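Local coordinates for protein UspA1 (Moraxella catarrhalis, PDB 3NTN) that serves as a trimeric autotransporter adhesin of the outer membrane that binds fibronectin and the receptor CEACAM1, at residues T37-A42 with N47-K52; K52-A57 with N61-D66. One frame throughout, in Å; residues are numbered along the deposited sequence.

Contact 1: T37-A42 with N47-K52; sequences TDSTIA and NQATGK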
loop_
_atom_site.group_PDB
_atom_site.type_symbol
_atom_site.label_atom_id
_atom_site.label_comp_id
_atom_site.label_asym_id
_atom_site.label_seq_id
_atom_site.Cartn_x
_atom_site.Cartn_y
_atom_site.Cartn_z
ATOM N N THR B 37 -31.984 1.104 4.597
ATOM C CA THR B 37 -32.200 0.182 5.682
ATOM C C THR B 37 -30.894 -0.007 6.487
ATOM O O THR B 37 -29.827 -0.220 5.911
ATOM C CB THR B 37 -32.763 -1.119 5.123
ATOM O OG1 THR B 37 -33.994 -0.826 4.440
ATOM C CG2 THR B 37 -33.024 -2.152 6.225
ATOM N N ASP B 38 -30.950 0.147 7.808
ATOM C CA ASP B 38 -29.746 -0.021 8.630
ATOM C C ASP B 38 -28.655 1.028 8.332
ATOM O O ASP B 38 -27.439 0.765 8.581
ATOM C CB ASP B 38 -29.126 -1.438 8.446
ATOM C CG ASP B 38 -30.127 -2.567 8.657
ATOM O OD1 ASP B 38 -31.035 -2.386 9.466
ATOM O OD2 ASP B 38 -29.990 -3.649 8.025
ATOM N N SER B 39 -29.023 2.174 7.749
ATOM C CA SER B 39 -28.007 3.201 7.450
ATOM C C SER B 39 -27.669 4.029 8.725
ATOM O O SER B 39 -28.405 4.025 9.733
ATOM C CB SER B 39 -28.400 4.087 6.273
ATOM O OG SER B 39 -29.613 4.745 6.558
ATOM N N THR B 40 -26.529 4.688 8.694
ATOM C CA THR B 40 -26.077 5.396 9.885
ATOM C C THR B 40 -25.346 6.682 9.515
ATOM O O THR B 40 -24.424 6.682 8.708
ATOM C CB THR B 40 -25.109 4.517 10.738
ATOM O OG1 THR B 40 -25.768 3.344 11.178
ATOM C CG2 THR B 40 -24.609 5.260 11.947
ATOM N N ILE B 41 -25.751 7.775 10.134
ATOM C CA ILE B 41 -24.917 8.976 10.072
ATOM C C ILE B 41 -24.556 9.350 11.492
ATOM O O ILE B 41 -25.420 9.506 12.337
ATOM C CB ILE B 41 -25.575 10.105 9.306
ATOM C CG1 ILE B 41 -25.846 9.659 7.863
ATOM C CG2 ILE B 41 -24.728 11.386 9.355
ATOM C CD1 ILE B 41 -26.907 10.452 7.166
ATOM N N ALA B 42 -23.262 9.392 11.761
ATOM C CA ALA B 42 -22.776 9.647 13.073
ATOM C C ALA B 42 -22.974 11.148 13.417
ATOM O O ALA B 42 -23.180 11.480 14.578
ATOM C CB ALA B 42 -21.332 9.274 13.182
ATOM N N ASN B 47 -24.795 15.271 5.128
ATOM C CA ASN B 47 -24.528 13.867 4.777
ATOM C C ASN B 47 -25.773 13.130 4.260
ATOM O O ASN B 47 -26.904 13.390 4.695
ATOM C CB ASN B 47 -23.959 13.083 5.956
ATOM C CG ASN B 47 -22.623 13.633 6.444
ATOM O OD1 ASN B 47 -21.643 13.609 5.716
ATOM N ND2 ASN B 47 -22.584 14.123 7.678
ATOM N N GLN B 48 -25.535 12.222 3.318
ATOM C CA GLN B 48 -26.532 11.241 2.898
ATOM C C GLN B 48 -26.015 9.831 3.127
ATOM O O GLN B 48 -24.798 9.598 3.164
ATOM C CB GLN B 48 -26.897 11.415 1.436
ATOM C CG GLN B 48 -27.475 12.778 1.122
ATOM C CD GLN B 48 -27.645 12.967 -0.353
ATOM O OE1 GLN B 48 -27.635 11.990 -1.129
ATOM N NE2 GLN B 48 -27.805 14.225 -0.772
ATOM N N ALA B 49 -26.950 8.925 3.368
ATOM C CA ALA B 49 -26.652 7.534 3.403
ATOM C C ALA B 49 -27.853 6.752 2.852
ATOM O O ALA B 49 -28.717 6.276 3.576
ATOM C CB ALA B 49 -26.238 7.086 4.813
ATOM N N THR B 50 -27.902 6.652 1.535
ATOM C CA THR B 50 -28.943 5.883 0.883
ATOM C C THR B 50 -28.677 4.365 0.818
ATOM O O THR B 50 -29.594 3.606 0.527
ATOM C CB THR B 50 -29.245 6.409 -0.507
ATOM O OG1 THR B 50 -28.111 6.150 -1.352
ATOM C CG2 THR B 50 -29.578 7.966 -0.479
ATOM N N GLY B 51 -27.471 3.890 1.096
ATOM C CA GLY B 51 -27.280 2.463 0.973
ATOM C C GLY B 51 -27.674 1.612 2.164
ATOM O O GLY B 51 -27.579 2.072 3.336
ATOM N N LYS B 52 -28.069 0.355 1.898
ATOM C CA LYS B 52 -28.211 -0.595 3.029
ATOM C C LYS B 52 -26.893 -0.742 3.835
ATOM O O LYS B 52 -25.853 -0.981 3.245
ATOM C CB LYS B 52 -28.803 -1.965 2.639
ATOM C CG LYS B 52 -29.827 -1.909 1.534
ATOM C CD LYS B 52 -30.741 -3.129 1.547
ATOM C CE LYS B 52 -31.396 -3.399 0.197
ATOM N NZ LYS B 52 -31.372 -2.234 -0.755
#
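I41 lays its two branches over the start of segment 47-52. Its CG1 lies 4.0 Å from A49 CB, and its CD1 ends 3.8 Å from the backbone O of N47. The other branch, CG2, anti to the backbone N of I41, lies 3.9 Å from both CB and ND2 of N47, and the two side chains cross obliquely. Chi1 of -60° parts the branches in this way, CG1 over A49 and CG2 over the asparagine. Further along, S39 faces A49, with 4.0 Å between S39 CB and A49 CB. S39 OG is hydrogen-bonded to G36 O in the preceding turn. At the far end the two segments close up through backbone atoms: K52 CA approaches T37 O at 3.3 Å in a CA-H...O contact, with an angle of 145° at the hydrogen. The end-to-end directions, 152° apart, are those of two opposed sides of one coil in the left-handed parallel beta-roll of the YadA-like head. T40 turns its CB away from segment 47-52 and packs on F55 of its own chain and on G44 of a second subunit. The interior is lined by I41 and A49 together with the small polar S39. The contact is thus held by packing and a CA-H...O contact, and the buried amide of N47 finds a partner in the next coil, where ND2 bonds to G58 O.

Contact 2: K52-A57 with N61-D66; sequences KGSFAA and NKANAD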
loop_
_atom_site.group_PDB
_atom_site.type_symbol
_atom_site.label_atom_id
_atom_site.label_comp_id
_atom_site.label_asym_id
_atom_site.label_seq_id
_atom_site.Cartn_x
_atom_site.Cartn_y
_atom_site.Cartn_z
ATOM N N LYS B 52 -28.069 0.355 1.898
ATOM C CA LYS B 52 -28.211 -0.595 3.029
ATOM C C LYS B 52 -26.893 -0.742 3.835
ATOM O O LYS B 52 -25.853 -0.981 3.245
ATOM C CB LYS B 52 -28.803 -1.965 2.639
ATOM C CG LYS B 52 -29.827 -1.909 1.534
ATOM C CD LYS B 52 -30.741 -3.129 1.547
ATOM C CE LYS B 52 -31.396 -3.399 0.197
ATOM N NZ LYS B 52 -31.372 -2.234 -0.755
ATOM N N GLY B 53 -26.958 -0.521 5.159
ATOM C CA GLY B 53 -25.872 -0.793 6.076
ATOM C C GLY B 53 -24.718 0.189 5.919
ATOM O O GLY B 53 -23.577 -0.092 6.336
ATOM N N SER B 54 -25.020 1.341 5.337
ATOM C CA SER B 54 -24.044 2.340 5.058
ATOM C C SER B 54 -23.705 3.237 6.270
ATOM O O SER B 54 -24.361 3.237 7.303
ATOM C CB SER B 54 -24.495 3.211 3.869
ATOM O OG SER B 54 -25.677 3.936 4.195
ATOM N N PHE B 55 -22.634 3.986 6.145
ATOM C CA PHE B 55 -22.160 4.758 7.234
ATOM C C PHE B 55 -21.475 5.993 6.675
ATOM O O PHE B 55 -20.633 5.879 5.807
ATOM C CB PHE B 55 -21.191 3.943 8.097
ATOM C CG PHE B 55 -20.583 4.743 9.211
ATOM C CD1 PHE B 55 -21.254 4.923 10.412
ATOM C CD2 PHE B 55 -19.345 5.380 9.026
ATOM C CE1 PHE B 55 -20.674 5.738 11.498
ATOM C CE2 PHE B 55 -18.757 6.173 10.063
ATOM C CZ PHE B 55 -19.434 6.349 11.307
ATOM N N ALA B 56 -21.874 7.174 7.142
ATOM C CA ALA B 56 -21.214 8.437 6.763
ATOM C C ALA B 56 -20.996 9.240 8.023
ATOM O O ALA B 56 -21.770 9.146 8.960
ATOM C CB ALA B 56 -22.101 9.247 5.754
ATOM N N ALA B 57 -19.898 10.001 8.082
ATOM C CA ALA B 57 -19.749 11.070 9.100
ATOM C C ALA B 57 -18.885 12.198 8.522
ATOM O O ALA B 57 -18.010 11.936 7.727
ATOM C CB ALA B 57 -19.132 10.491 10.345
ATOM N N ASN B 61 -20.881 14.017 2.758
ATOM C CA ASN B 61 -20.582 12.662 2.278
ATOM C C ASN B 61 -21.824 12.023 1.732
ATOM O O ASN B 61 -22.930 12.390 2.163
ATOM C CB ASN B 61 -20.019 11.818 3.408
ATOM C CG ASN B 61 -18.751 12.412 3.966
ATOM O OD1 ASN B 61 -17.736 12.416 3.282
ATOM N ND2 ASN B 61 -18.807 12.989 5.183
ATOM N N LYS B 62 -21.656 11.100 0.782
ATOM C CA LYS B 62 -22.748 10.306 0.294
ATOM C C LYS B 62 -22.341 8.861 0.421
ATOM O O LYS B 62 -21.464 8.391 -0.286
ATOM C CB LYS B 62 -23.031 10.609 -1.179
ATOM C CG LYS B 62 -23.598 12.010 -1.434
ATOM C CD LYS B 62 -23.983 12.176 -2.948
ATOM C CE LYS B 62 -24.706 13.482 -3.213
ATOM N NZ LYS B 62 -23.977 14.606 -2.537
ATOM N N ALA B 63 -23.005 8.143 1.318
ATOM C CA ALA B 63 -22.688 6.763 1.539
ATOM C C ALA B 63 -23.873 6.065 0.911
ATOM O O ALA B 63 -24.726 5.497 1.634
ATOM C CB ALA B 63 -22.620 6.527 2.992
ATOM N N ASN B 64 -23.902 6.116 -0.440
ATOM C CA ASN B 64 -25.088 5.835 -1.254
ATOM C C ASN B 64 -25.015 4.574 -2.097
ATOM O O ASN B 64 -25.385 4.572 -3.254
ATOM C CB ASN B 64 -25.468 7.039 -2.139
ATOM C CG ASN B 64 -25.966 8.246 -1.328
ATOM O OD1 ASN B 64 -25.991 8.218 -0.094
ATOM N ND2 ASN B 64 -26.342 9.331 -2.035
ATOM N N ALA B 65 -24.529 3.487 -1.505
ATOM C CA ALA B 65 -24.664 2.138 -2.113
ATOM C C ALA B 65 -24.490 1.175 -0.974
ATOM O O ALA B 65 -24.011 1.561 0.167
ATOM C CB ALA B 65 -23.622 1.906 -3.146
ATOM N N ASP B 66 -24.842 -0.079 -1.218
ATOM C CA ASP B 66 -24.876 -0.988 -0.112
ATOM C C ASP B 66 -23.497 -1.056 0.565
ATOM O O ASP B 66 -22.482 -1.096 -0.104
ATOM C CB ASP B 66 -25.411 -2.350 -0.526
ATOM C CG ASP B 66 -26.874 -2.286 -1.010
ATOM O OD1 ASP B 66 -27.308 -3.294 -1.612
ATOM O OD2 ASP B 66 -27.579 -1.249 -0.779
#
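D66 and K52 account for the polar part of the contact. The two side chains run alongside each other, pointing the same way, and D66 OD2 accepts a hydrogen bond from the backbone N of K52 at 3.2 Å. The donor comes from above the carboxylate plane, 36° out of it, and the N-H...O angle is 145°. The same oxygen has K52 NZ at 3.9 Å, a long salt bridge, and K52 CG at 3.3 Å, so the aliphatic start of the lysine is held against the carboxylate. With chi1 of -63° the carboxylate of D66 stands beside its own backbone N, which brings OD2 alongside K52. A CA-H...O contact from D66 CA to K52 O joins the two backbones nearby.

The apolar part follows inside the coil. A56 CB meets A63 CB at 3.9 Å and also touches N61 CB, while A63 CB lies 3.5 Å from F55 O. These inward residues belong to one turn of the left-handed parallel beta-roll, in which strands 55-57 and 62-63 lie in opposite sheets. F55 turns its CB away from segment 61-66 and packs at the trimer interface, against F55 of a third subunit and A57 of a second.

The remaining polar groups are buried. S54 OG is hydrogen-bonded to G51 O and lies 3.1 Å from A63 O. N61 ND2 approaches A57 O at 2.9 Å, at too poor an angle for a hydrogen bond, and is bonded to G72 O in the following coil. N61 OD1 accepts a hydrogen bond from the backbone N of N75.

Contacts 1 and 2 are successive coils of the roll, with centres about 5 Å apart. K52 belongs to both, ending segment 47-52 and beginning segment 52-57. Strands 40-42 and 55-57 are parallel neighbours in one sheet. On the other face, Q48 N lies 2.9 Å from N61 O, a probable hydrogen bond. N47 OD1 and N61 ND2 are 3.0 Å apart, a probable hydrogen bond that joins the two coils through side chains at equivalent positions. S54 OG of contact 2 packs on contact 1, 3.3 Å from A49 CB. Both contacts touch the second subunit. They lie in the head, whereas the nickel ligands H216 and H220 are at the C-terminal end.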